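Local atomic coordinates of ThiJ/PfpI family protein (Pseudomonas syringae pv. tomato, PDB entry 3EWN), a protein that is of unknown function but belongs to the DJ-1/PfpI family within the glutaminase class I clan. Residues A[53-58]-A[80-85]; A[92-97]-A[231-236]; A[120-123]-A[129-132]; A[150-153]-A[157-160]; A[210-213]-A[217-220]. All coordinates share one frame; numbering follows the deposited sequence.

Overall arrangement
Contact 3 is the core contact: a central strand of the large sheet against the helix that follows it, packed round one leucine, which also meets a serine hydroxyl. Contact 1 reaches the same sheet from another strand and is partly buried, with a proline lying over a tyrosine ring face in a CH-pi contact. Contact 2 joins the loop at the start of helix 95-100 to helix 231-240 and combines a buried phenylalanine with a salt bridge at the surface. It touches contact 3 through T97 and I129. Contact 4 is small, apolar and near the surface. Contact 5 lies about 24 Å, centre to centre, from the middle of the chain. Its polar bonds gather at the hydroxyl of T217, and it borders the second subunit.

Contact 1. Residues A[53-58]-A[80-85]; sequences KIYIVA and TCPRDL
Y55 and P82 form a CH-pi contact where strand 53-58 of the main sheet meets the loop leading to strand 87-90. The proline lies over one face of the tyrosine ring. Its CD sits 3.8 Å from the ring centroid of Y55, only 3° off the ring normal. P82 CG is shifted toward the phenol end and comes 3.6 Å from Y55 CZ. Y55 points toward the loop, and a chi2 of -85° turns the face of its ring to the proline. The hydroxyl beyond it is hydrogen-bonded to Q25 OE1, so the far end of the ring is also held. Two residues along the strand, V57 points the same way. Its CG2 methyl packs 3.7 Å from C81 SG, and C81 CB touches both V57 methyls more loosely. This second patch is more deeply buried, with F109 of helix 104-114 touching both V57 and C81. The loop carbonyls of C81 and P82 are hydrogen-bonded to R113 of that helix. C81 and L85 also touch A27 of strand 25-29. The chain thus passes over that strand on its way to 87-90, a connection belonging to the Rossmann-like alpha/beta sandwich of the DJ-1/PfpI family.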
loop_
_atom_site.group_PDB
_atom_site.type_symbol
_atom_site.label_atom_id
_atom_site.label_comp_id
_atom_site.label_asym_id
_atom_site.label_seq_id
_atom_site.Cartn_x
_atom_site.Cartn_y
_atom_site.Cartn_z
ATOM N N LYS A 53 16.482 -10.068 0.563
ATOM C CA LYS A 53 17.046 -8.730 0.633
ATOM C C LYS A 53 16.353 -7.874 -0.416
ATOM O O LYS A 53 16.374 -8.195 -1.602
ATOM C CB LYS A 53 18.551 -8.771 0.365
ATOM C CG LYS A 53 19.325 -9.553 1.416
ATOM C CD LYS A 53 20.811 -9.538 1.134
ATOM C CE LYS A 53 21.574 -10.303 2.208
ATOM N NZ LYS A 53 23.045 -10.199 2.008
ATOM N N ILE A 54 15.721 -6.795 0.029
ATOM C CA ILE A 54 15.020 -5.896 -0.883
ATOM C C ILE A 54 15.814 -4.609 -1.080
ATOM O O ILE A 54 16.260 -3.990 -0.111
ATOM C CB ILE A 54 13.624 -5.523 -0.339
ATOM C CG1 ILE A 54 12.766 -6.780 -0.195
ATOM C CG2 ILE A 54 12.945 -4.532 -1.283
ATOM C CD1 ILE A 54 11.436 -6.537 0.494
ATOM N N TYR A 55 15.994 -4.214 -2.334
ATOM C CA TYR A 55 16.720 -2.992 -2.655
ATOM C C TYR A 55 15.762 -1.978 -3.275
ATOM O O TYR A 55 15.070 -2.290 -4.243
ATOM C CB TYR A 55 17.843 -3.299 -3.647
ATOM C CG TYR A 55 18.792 -4.378 -3.178
ATOM C CD1 TYR A 55 19.865 -4.075 -2.345
ATOM C CD2 TYR A 55 18.593 -5.710 -3.540
ATOM C CE1 TYR A 55 20.724 -5.075 -1.879
ATOM C CE2 TYR A 55 19.445 -6.719 -3.079
ATOM C CZ TYR A 55 20.507 -6.392 -2.250
ATOM O OH TYR A 55 21.347 -7.380 -1.787
ATOM N N ILE A 56 15.707 -0.779 -2.699
ATOM C CA ILE A 56 14.858 0.290 -3.221
ATOM C C ILE A 56 15.820 1.094 -4.091
ATOM O O ILE A 56 16.594 1.908 -3.592
ATOM C CB ILE A 56 14.295 1.151 -2.073
ATOM C CG1 ILE A 56 13.584 0.247 -1.059
ATOM C CG2 ILE A 56 13.319 2.186 -2.615
ATOM C CD1 ILE A 56 12.453 -0.603 -1.655
ATOM N N VAL A 57 15.767 0.842 -5.398
ATOM C CA VAL A 57 16.681 1.453 -6.356
ATOM C C VAL A 57 16.200 2.695 -7.087
ATOM O O VAL A 57 15.082 2.737 -7.597
ATOM C CB VAL A 57 17.086 0.419 -7.422
ATOM C CG1 VAL A 57 18.229 0.953 -8.265
ATOM C CG2 VAL A 57 17.469 -0.887 -6.754
ATOM N N ALA A 58 17.076 3.692 -7.163
ATOM C CA ALA A 58 16.769 4.942 -7.853
ATOM C C ALA A 58 18.021 5.490 -8.526
ATOM O O ALA A 58 19.124 4.991 -8.303
ATOM C CB ALA A 58 16.218 5.962 -6.867
ATOM N N THR A 80 24.924 0.720 -7.368
ATOM C CA THR A 80 25.110 -0.168 -6.224
ATOM C C THR A 80 24.123 -1.333 -6.164
ATOM O O THR A 80 24.240 -2.211 -5.309
ATOM C CB THR A 80 25.052 0.612 -4.889
ATOM O OG1 THR A 80 23.772 1.239 -4.745
ATOM C CG2 THR A 80 26.147 1.679 -4.854
ATOM N N CYS A 81 23.148 -1.346 -7.064
ATOM C CA CYS A 81 22.184 -2.442 -7.090
ATOM C C CYS A 81 22.893 -3.696 -7.600
ATOM O O CYS A 81 23.644 -3.632 -8.571
ATOM C CB CYS A 81 21.020 -2.104 -8.023
ATOM S SG CYS A 81 19.782 -3.414 -8.180
ATOM N N PRO A 82 22.677 -4.849 -6.945
ATOM C CA PRO A 82 23.321 -6.092 -7.387
ATOM C C PRO A 82 23.114 -6.356 -8.881
ATOM O O PRO A 82 22.093 -5.966 -9.453
ATOM C CB PRO A 82 22.652 -7.149 -6.517
ATOM C CG PRO A 82 22.456 -6.419 -5.222
ATOM C CD PRO A 82 21.951 -5.055 -5.678
ATOM N N ARG A 83 24.084 -7.022 -9.501
ATOM C CA ARG A 83 24.023 -7.342 -10.926
ATOM C C ARG A 83 23.026 -8.452 -11.258
ATOM O O ARG A 83 22.304 -8.364 -12.251
ATOM C CB ARG A 83 25.409 -7.753 -11.426
ATOM C CG ARG A 83 26.426 -6.622 -11.465
ATOM C CD ARG A 83 26.499 -6.005 -12.847
ATOM N NE ARG A 83 26.895 -6.994 -13.848
ATOM C CZ ARG A 83 26.893 -6.776 -15.160
ATOM N NH1 ARG A 83 26.515 -5.598 -15.641
ATOM N NH2 ARG A 83 27.263 -7.741 -15.992
ATOM N N ASP A 84 23.010 -9.502 -10.442
ATOM C CA ASP A 84 22.101 -10.625 -10.659
ATOM C C ASP A 84 21.006 -10.604 -9.599
ATOM O O ASP A 84 21.286 -10.679 -8.405
ATOM C CB ASP A 84 22.866 -11.949 -10.600
ATOM C CG ASP A 84 23.993 -12.019 -11.615
ATOM O OD1 ASP A 84 24.036 -11.176 -12.536
ATOM O OD2 ASP A 84 24.838 -12.929 -11.496
ATOM N N LEU A 85 19.757 -10.513 -10.046
ATOM C CA LEU A 85 18.613 -10.441 -9.143
ATOM C C LEU A 85 17.622 -11.586 -9.288
ATOM O O LEU A 85 17.532 -12.217 -10.340
ATOM C CB LEU A 85 17.859 -9.134 -9.395
ATOM C CG LEU A 85 18.657 -7.836 -9.265
ATOM C CD1 LEU A 85 17.931 -6.711 -9.995
ATOM C CD2 LEU A 85 18.853 -7.503 -7.796
#

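Contact 2. Residues A[92-97]-A[231-236]; sequences GGTDGT and AEFTKK
F233 reaches from helix 231-240 to the backbone of G93 and T94. Its CE1 lies 3.5 Å from T94 CA, and its CZ is 3.6 Å from G93 O. The T94 CG2 methyl stands over one face of the ring, 4.3 Å from the F233 centroid, in a CH-pi contact. The phenylalanine CG is anti to the backbone N (chi1 179°), which points the ring toward G93 and T94. One turn further on, K236 NZ makes a salt bridge with D95 OD1. The modelled 2.5 Å between K236 NZ and D95 OD1 is unusually short, and its exact length is doubtful. The ammonium comes from above the carboxylate plane. The two side chains cross at about a right angle, at the exposed rim of the contact.

The next shell sets the loop. G93 has backbone angles that call for glycine, and its carbonyl is hydrogen-bonded to S125 OG and to a bound glycerol. That glycerol, about 3 Å from the F233 side chain, is probably from the crystallisation liquor, though it may mark a pocket. T94 stands at the N-cap position of helix 95-100, but its side chain makes no capping bond. Within the first turn, T97 OG1 is held by Y31 OH. Helix 231-240 thus packs through F233 against L98 of helix 95-100, L128 of helix 126-132 and the loop residues S146 and C147.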
loop_
_atom_site.group_PDB
_atom_site.type_symbol
_atom_site.label_atom_id
_atom_site.label_comp_id
_atom_site.label_asym_id
_atom_site.label_seq_id
_atom_site.Cartn_x
_atom_site.Cartn_y
_atom_site.Cartn_z
ATOM N N GLY A 92 4.234 1.927 -11.066
ATOM C CA GLY A 92 3.662 2.867 -12.014
ATOM C C GLY A 92 3.507 4.302 -11.528
ATOM O O GLY A 92 4.132 4.727 -10.557
ATOM N N GLY A 93 2.638 5.032 -12.219
ATOM C CA GLY A 93 2.377 6.432 -11.935
ATOM C C GLY A 93 1.962 7.044 -13.262
ATOM O O GLY A 93 1.512 6.318 -14.147
ATOM N N THR A 94 2.105 8.357 -13.429
ATOM C CA THR A 94 1.720 8.976 -14.696
ATOM C C THR A 94 2.882 9.730 -15.338
ATOM O O THR A 94 3.752 9.116 -15.956
ATOM C CB THR A 94 0.518 9.925 -14.512
ATOM O OG1 THR A 94 0.820 10.896 -13.507
ATOM C CG2 THR A 94 -0.710 9.136 -14.085
ATOM N N ASP A 95 2.909 11.054 -15.196
ATOM C CA ASP A 95 3.996 11.833 -15.785
ATOM C C ASP A 95 5.357 11.375 -15.269
ATOM O O ASP A 95 6.344 11.395 -16.005
ATOM C CB ASP A 95 3.814 13.330 -15.508
ATOM C CG ASP A 95 2.727 13.959 -16.372
ATOM O OD1 ASP A 95 2.375 13.370 -17.414
ATOM O OD2 ASP A 95 2.236 15.049 -16.015
ATOM N N GLY A 96 5.407 10.959 -14.005
ATOM C CA GLY A 96 6.661 10.495 -13.438
ATOM C C GLY A 96 7.124 9.207 -14.093
ATOM O O GLY A 96 8.322 8.965 -14.246
ATOM N N THR A 97 6.159 8.379 -14.477
ATOM C CA THR A 97 6.424 7.100 -15.124
ATOM C C THR A 97 6.899 7.310 -16.562
ATOM O O THR A 97 7.780 6.598 -17.047
ATOM C CB THR A 97 5.154 6.238 -15.145
ATOM O OG1 THR A 97 4.690 6.047 -13.801
ATOM C CG2 THR A 97 5.433 4.885 -15.797
ATOM N N ALA A 231 -7.248 10.847 -20.292
ATOM C CA ALA A 231 -7.021 11.016 -21.725
ATOM C C ALA A 231 -5.612 11.517 -22.063
ATOM O O ALA A 231 -4.961 10.993 -22.974
ATOM C CB ALA A 231 -8.068 11.961 -22.307
ATOM N N GLU A 232 -5.138 12.522 -21.335
ATOM C CA GLU A 232 -3.808 13.061 -21.597
ATOM C C GLU A 232 -2.724 12.004 -21.404
ATOM O O GLU A 232 -1.788 11.913 -22.203
ATOM C CB GLU A 232 -3.516 14.267 -20.699
ATOM C CG GLU A 232 -4.337 15.519 -20.995
ATOM C CD GLU A 232 -4.245 15.973 -22.446
ATOM O OE1 GLU A 232 -3.187 15.776 -23.079
ATOM O OE2 GLU A 232 -5.236 16.544 -22.953
ATOM N N PHE A 233 -2.846 11.208 -20.345
ATOM C CA PHE A 233 -1.871 10.157 -20.073
ATOM C C PHE A 233 -1.965 9.062 -21.136
ATOM O O PHE A 233 -0.948 8.591 -21.641
ATOM C CB PHE A 233 -2.112 9.559 -18.684
ATOM C CG PHE A 233 -1.166 8.443 -18.328
ATOM C CD1 PHE A 233 0.203 8.677 -18.223
ATOM C CD2 PHE A 233 -1.645 7.160 -18.084
ATOM C CE1 PHE A 233 1.082 7.649 -17.872
ATOM C CE2 PHE A 233 -0.777 6.127 -17.732
ATOM C CZ PHE A 233 0.590 6.372 -17.628
ATOM N N THR A 234 -3.182 8.661 -21.486
ATOM C CA THR A 234 -3.351 7.625 -22.500
ATOM C C THR A 234 -2.651 8.006 -23.796
ATOM O O THR A 234 -1.945 7.191 -24.390
ATOM C CB THR A 234 -4.830 7.369 -22.812
ATOM O OG1 THR A 234 -5.488 6.892 -21.633
ATOM C CG2 THR A 234 -4.967 6.326 -23.924
ATOM N N LYS A 235 -2.852 9.243 -24.241
ATOM C CA LYS A 235 -2.220 9.695 -25.471
ATOM C C LYS A 235 -0.699 9.755 -25.347
ATOM O O LYS A 235 0.011 9.351 -26.265
ATOM C CB LYS A 235 -2.781 11.059 -25.893
ATOM C CG LYS A 235 -4.208 10.990 -26.430
ATOM C CD LYS A 235 -4.684 12.326 -26.994
ATOM C CE LYS A 235 -4.967 13.348 -25.902
ATOM N NZ LYS A 235 -6.105 12.945 -25.026
ATOM N N LYS A 236 -0.197 10.240 -24.215
ATOM C CA LYS A 236 1.251 10.327 -24.010
ATOM C C LYS A 236 1.882 8.943 -23.925
ATOM O O LYS A 236 3.031 8.752 -24.333
ATOM C CB LYS A 236 1.565 11.134 -22.747
ATOM C CG LYS A 236 1.282 12.621 -22.909
ATOM C CD LYS A 236 1.244 13.349 -21.574
ATOM C CE LYS A 236 2.601 13.396 -20.911
ATOM N NZ LYS A 236 2.581 14.323 -19.744
#

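Contact 3. Residues A[120-123]-A[129-132]; sequences ITSV and ILGA
L130 fits against strand 119-123 between I120 and S122, two residues on the same side of the strand. The tighter part is at S122. There L130 CD1 lies 3.3 Å from S122 OG and 3.5 Å from S122 CB. A chi1 of 70° tucks the serine OG between its backbone N and carbonyl carbon, on the side where the methyl arrives. This is a van der Waals meeting of a methyl with a hydroxyl oxygen, and not a polar bond between the segments. The I120 end is looser. I120 CG2 approaches L130 CD2 at 3.8 Å, and the two side chains lie alongside, running in opposite senses. The same CD2 of L130 is 3.8 Å from T121 O, so the leucine fork also covers a piece of strand backbone. CD1 goes mainly to S122, and CD2 to I120 and the T121 carbonyl.

Neither part faces solvent, because all four touching residues are buried. T121 points to the other face of the sheet, where its OG1 is hydrogen-bonded to L88 O. M110, L136 and T171 also touch L130.

The strand and helix follow each other through a sharp turn. This strand-turn-helix unit probably corresponds to the nucleophile elbow of DJ-1/PfpI relatives, though no activity is known here. Strand 119-123 runs parallel between 87-90 and 169-172, and helix 126-132 lies on it beside helix 104-114.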
loop_
_atom_site.group_PDB
_atom_site.type_symbol
_atom_site.label_atom_id
_atom_site.label_comp_id
_atom_site.label_asym_id
_atom_site.label_seq_id
_atom_site.Cartn_x
_atom_site.Cartn_y
_atom_site.Cartn_z
ATOM N N ILE A 120 11.058 -10.787 -14.124
ATOM C CA ILE A 120 10.949 -9.398 -14.561
ATOM C C ILE A 120 9.495 -9.050 -14.279
ATOM O O ILE A 120 8.579 -9.645 -14.849
ATOM C CB ILE A 120 11.267 -9.276 -16.062
ATOM C CG1 ILE A 120 12.745 -9.616 -16.288
ATOM C CG2 ILE A 120 10.933 -7.877 -16.565
ATOM C CD1 ILE A 120 13.169 -9.619 -17.742
ATOM N N THR A 121 9.281 -8.084 -13.396
ATOM C CA THR A 121 7.926 -7.745 -12.993
ATOM C C THR A 121 7.627 -6.258 -12.916
ATOM O O THR A 121 8.526 -5.423 -12.922
ATOM C CB THR A 121 7.635 -8.343 -11.609
ATOM O OG1 THR A 121 8.445 -7.673 -10.633
ATOM C CG2 THR A 121 7.974 -9.834 -11.583
ATOM N N SER A 122 6.341 -5.945 -12.824
ATOM C CA SER A 122 5.892 -4.565 -12.712
ATOM C C SER A 122 4.429 -4.566 -12.320
ATOM O O SER A 122 3.748 -5.591 -12.397
ATOM C CB SER A 122 6.057 -3.820 -14.044
ATOM O OG SER A 122 5.138 -4.287 -15.024
ATOM N N VAL A 123 3.960 -3.412 -11.873
ATOM C CA VAL A 123 2.568 -3.237 -11.501
ATOM C C VAL A 123 2.100 -1.924 -12.118
ATOM O O VAL A 123 2.876 -0.974 -12.234
ATOM C CB VAL A 123 2.403 -3.179 -9.955
ATOM C CG1 VAL A 123 1.039 -2.604 -9.580
ATOM C CG2 VAL A 123 2.556 -4.572 -9.374
ATOM N N ILE A 129 7.652 0.983 -18.453
ATOM C CA ILE A 129 9.087 1.053 -18.228
ATOM C C ILE A 129 9.732 -0.244 -18.715
ATOM O O ILE A 129 10.769 -0.208 -19.374
ATOM C CB ILE A 129 9.407 1.285 -16.728
ATOM C CG1 ILE A 129 8.900 2.666 -16.298
ATOM C CG2 ILE A 129 10.914 1.160 -16.484
ATOM C CD1 ILE A 129 8.987 2.927 -14.788
ATOM N N LEU A 130 9.109 -1.384 -18.404
ATOM C CA LEU A 130 9.630 -2.681 -18.840
ATOM C C LEU A 130 9.648 -2.729 -20.363
ATOM O O LEU A 130 10.591 -3.234 -20.973
ATOM C CB LEU A 130 8.747 -3.834 -18.337
ATOM C CG LEU A 130 8.609 -4.092 -16.838
ATOM C CD1 LEU A 130 7.825 -5.381 -16.636
ATOM C CD2 LEU A 130 9.980 -4.195 -16.188
ATOM N N GLY A 131 8.588 -2.213 -20.972
ATOM C CA GLY A 131 8.507 -2.217 -22.420
ATOM C C GLY A 131 9.539 -1.309 -23.057
ATOM O O GLY A 131 10.222 -1.699 -24.001
ATOM N N ALA A 132 9.659 -0.090 -22.542
ATOM C CA ALA A 132 10.616 0.865 -23.088
ATOM C C ALA A 132 12.052 0.378 -22.912
ATOM O O ALA A 132 12.938 0.771 -23.669
ATOM C CB ALA A 132 10.437 2.230 -22.421
#

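Contact 4. Residues A[150-153]-A[157-160]; sequences ALAG and IPTE
P158 overlaps the middle of the 3-10 segment at A152 with the CG corner of its ring. P158 CG lies 3.7 Å from A152 N, and the same atom is 3.9 Å from A152 CB. L151 adds a lighter touch, its CB 4.2 Å from P158 CG. With chi1 at -64° its CG swings beside the backbone N, and from there the leucine branch goes inward to S127 and L128 of helix 126-132. A152 is on the outer side and touches F243, the last modelled residue. The bond from G153 N to A150 O, 2.9 Å long, is one of the 3-10 backbone bonds. On the other segment, T159 OG1 donates to I157 O at 2.9 Å. The donor stands above the carbonyl plane, 35° out of it. This bond bridges the proline and helps to fix the backbone around it. Backbone bonds from I157 and T159 to A141 tie the segment to the short strand 140-141. The side-chain contact between the segments is apolar, and the approach to A152 N is not a polar bond. The contact is thus a nondirectional van der Waals one, while the directional bonds lie within each segment and to strand 140-141.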
loop_
_atom_site.group_PDB
_atom_site.type_symbol
_atom_site.label_atom_id
_atom_site.label_comp_id
_atom_site.label_asym_id
_atom_site.label_seq_id
_atom_site.Cartn_x
_atom_site.Cartn_y
_atom_site.Cartn_z
ATOM N N ALA A 150 -1.006 0.589 -25.092
ATOM C CA ALA A 150 0.234 1.209 -25.548
ATOM C C ALA A 150 1.380 0.201 -25.575
ATOM O O ALA A 150 2.307 0.328 -26.376
ATOM C CB ALA A 150 0.598 2.390 -24.638
ATOM N N LEU A 151 1.304 -0.808 -24.708
ATOM C CA LEU A 151 2.344 -1.827 -24.606
ATOM C C LEU A 151 2.692 -2.507 -25.928
ATOM O O LEU A 151 3.828 -2.944 -26.124
ATOM C CB LEU A 151 1.943 -2.889 -23.577
ATOM C CG LEU A 151 1.812 -2.403 -22.131
ATOM C CD1 LEU A 151 1.269 -3.530 -21.260
ATOM C CD2 LEU A 151 3.175 -1.921 -21.629
ATOM N N ALA A 152 1.716 -2.595 -26.828
ATOM C CA ALA A 152 1.925 -3.219 -28.134
ATOM C C ALA A 152 3.064 -2.540 -28.893
ATOM O O ALA A 152 3.757 -3.171 -29.693
ATOM C CB ALA A 152 0.633 -3.149 -28.955
ATOM N N GLY A 153 3.247 -1.249 -28.638
ATOM C CA GLY A 153 4.297 -0.504 -29.307
ATOM C C GLY A 153 5.689 -0.949 -28.910
ATOM O O GLY A 153 6.655 -0.691 -29.627
ATOM N N ILE A 157 2.228 -8.041 -25.883
ATOM C CA ILE A 157 0.882 -8.429 -26.264
ATOM C C ILE A 157 -0.014 -7.986 -25.119
ATOM O O ILE A 157 -0.075 -8.640 -24.077
ATOM C CB ILE A 157 0.761 -9.960 -26.452
ATOM C CG1 ILE A 157 1.695 -10.416 -27.574
ATOM C CG2 ILE A 157 -0.673 -10.336 -26.794
ATOM C CD1 ILE A 157 1.773 -11.925 -27.725
ATOM N N PRO A 158 -0.692 -6.841 -25.282
ATOM C CA PRO A 158 -1.577 -6.347 -24.223
ATOM C C PRO A 158 -2.602 -7.414 -23.854
ATOM O O PRO A 158 -3.315 -7.919 -24.720
ATOM C CB PRO A 158 -2.216 -5.113 -24.860
ATOM C CG PRO A 158 -1.134 -4.616 -25.764
ATOM C CD PRO A 158 -0.649 -5.895 -26.410
ATOM N N THR A 159 -2.666 -7.751 -22.568
ATOM C CA THR A 159 -3.585 -8.773 -22.073
ATOM C C THR A 159 -4.437 -8.215 -20.932
ATOM O O THR A 159 -3.901 -7.723 -19.939
ATOM C CB THR A 159 -2.799 -9.990 -21.552
ATOM O OG1 THR A 159 -1.842 -10.394 -22.540
ATOM C CG2 THR A 159 -3.739 -11.150 -21.259
ATOM N N GLU A 160 -5.759 -8.299 -21.060
ATOM C CA GLU A 160 -6.626 -7.773 -20.011
ATOM C C GLU A 160 -6.905 -8.785 -18.908
ATOM O O GLU A 160 -7.860 -9.556 -18.980
ATOM C CB GLU A 160 -7.959 -7.273 -20.584
ATOM C CG GLU A 160 -8.651 -6.260 -19.665
ATOM C CD GLU A 160 -10.049 -5.869 -20.118
ATOM O OE1 GLU A 160 -10.326 -5.902 -21.335
ATOM O OE2 GLU A 160 -10.870 -5.507 -19.248
#

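Contact 5. Residues A[210-213]-A[217-220]; sequences FNAG and TAPA
T217 and N211 carry the polar part of this contact. T217 OG1 donates a hydrogen bond to N211 O over 2.8 Å. The donor lies above the carbonyl plane, 48° out of it, and the C=O...donor angle is 130°. With chi1 at 64° the threonine hydroxyl is flanked by its own N and carbonyl carbon, and this turns it to the asparagine segment. The same oxygen is also hydrogen-bonded to S214 OG in the short connection between the segments. A water forms a second link. It donates to T217 OG1 at 2.8 Å and to N211 OD1 at 3.1 Å. Several bonds thus meet at one hydroxyl and fix its rotation.

Van der Waals contacts add to this. The N211 side chain crosses T217 at about a right angle, with ND2 of N211 3.3 Å from T217 CB. A different case is N211 O near T217 O: both are acceptors, and their closeness is, if anything, unfavourable.

The apolar part is small. A212 and A218 are buried, and A212 CB packs 3.7 Å from A218 CB. A212 CB also meets P219 CD at 3.8 Å. The backbones here nearly touch, with the CA atoms of A212 and A218 also 3.7 Å apart.

Both segments belong to the loop between helix 192-201 and helix 220-229, and P219 is the N-cap residue of the latter. The second subunit packs against this loop. Q199 of that subunit is hydrogen-bonded to the backbone of F210 and A212, while its E196 and L200 pack on A212, A218 and P219.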
loop_
_atom_site.group_PDB
_atom_site.type_symbol
_atom_site.label_atom_id
_atom_site.label_comp_id
_atom_site.label_asym_id
_atom_site.label_seq_id
_atom_site.Cartn_x
_atom_site.Cartn_y
_atom_site.Cartn_z
ATOM N N PHE A 210 -17.738 -0.287 -2.231
ATOM C CA PHE A 210 -18.426 0.048 -3.469
ATOM C C PHE A 210 -18.018 -0.942 -4.541
ATOM O O PHE A 210 -17.118 -1.757 -4.327
ATOM C CB PHE A 210 -18.099 1.487 -3.875
ATOM C CG PHE A 210 -18.365 2.482 -2.783
ATOM C CD1 PHE A 210 -19.655 2.675 -2.301
ATOM C CD2 PHE A 210 -17.320 3.186 -2.195
ATOM C CE1 PHE A 210 -19.897 3.546 -1.246
ATOM C CE2 PHE A 210 -17.550 4.057 -1.141
ATOM C CZ PHE A 210 -18.840 4.240 -0.663
ATOM N N ASN A 211 -18.671 -0.871 -5.695
ATOM C CA ASN A 211 -18.399 -1.818 -6.763
ATOM C C ASN A 211 -17.965 -1.189 -8.082
ATOM O O ASN A 211 -18.453 -1.572 -9.141
ATOM C CB ASN A 211 -19.650 -2.674 -6.980
ATOM C CG ASN A 211 -19.408 -3.836 -7.917
ATOM O OD1 ASN A 211 -18.426 -4.567 -7.777
ATOM N ND2 ASN A 211 -20.311 -4.021 -8.876
ATOM N N ALA A 212 -17.033 -0.241 -8.024
ATOM C CA ALA A 212 -16.569 0.425 -9.237
ATOM C C ALA A 212 -15.082 0.219 -9.487
ATOM O O ALA A 212 -14.429 1.080 -10.071
ATOM C CB ALA A 212 -16.879 1.920 -9.159
ATOM N N GLY A 213 -14.554 -0.924 -9.061
ATOM C CA GLY A 213 -13.139 -1.203 -9.242
ATOM C C GLY A 213 -12.717 -1.712 -10.609
ATOM O O GLY A 213 -11.522 -1.854 -10.869
ATOM N N THR A 217 -17.960 -3.020 -14.027
ATOM C CA THR A 217 -18.953 -2.893 -12.961
ATOM C C THR A 217 -19.164 -1.453 -12.509
ATOM O O THR A 217 -20.148 -1.147 -11.841
ATOM C CB THR A 217 -18.576 -3.730 -11.719
ATOM O OG1 THR A 217 -17.356 -3.238 -11.153
ATOM C CG2 THR A 217 -18.413 -5.193 -12.097
ATOM N N ALA A 218 -18.235 -0.574 -12.867
ATOM C CA ALA A 218 -18.337 0.827 -12.485
ATOM C C ALA A 218 -19.498 1.481 -13.223
ATOM O O ALA A 218 -19.824 1.094 -14.347
ATOM C CB ALA A 218 -17.040 1.548 -12.816
ATOM N N PRO A 219 -20.149 2.471 -12.592
ATOM C CA PRO A 219 -21.274 3.159 -13.235
ATOM C C PRO A 219 -20.785 3.749 -14.550
ATOM O O PRO A 219 -19.654 4.218 -14.633
ATOM C CB PRO A 219 -21.638 4.245 -12.227
ATOM C CG PRO A 219 -21.264 3.620 -10.909
ATOM C CD PRO A 219 -19.942 2.961 -11.218
ATOM N N ALA A 220 -21.626 3.726 -15.578
ATOM C CA ALA A 220 -21.228 4.267 -16.872
ATOM C C ALA A 220 -20.666 5.685 -16.767
ATOM O O ALA A 220 -19.670 6.010 -17.411
ATOM C CB ALA A 220 -22.414 4.239 -17.840
HETATM O O HOH W 1 -16.049 -5.211 -9.710
#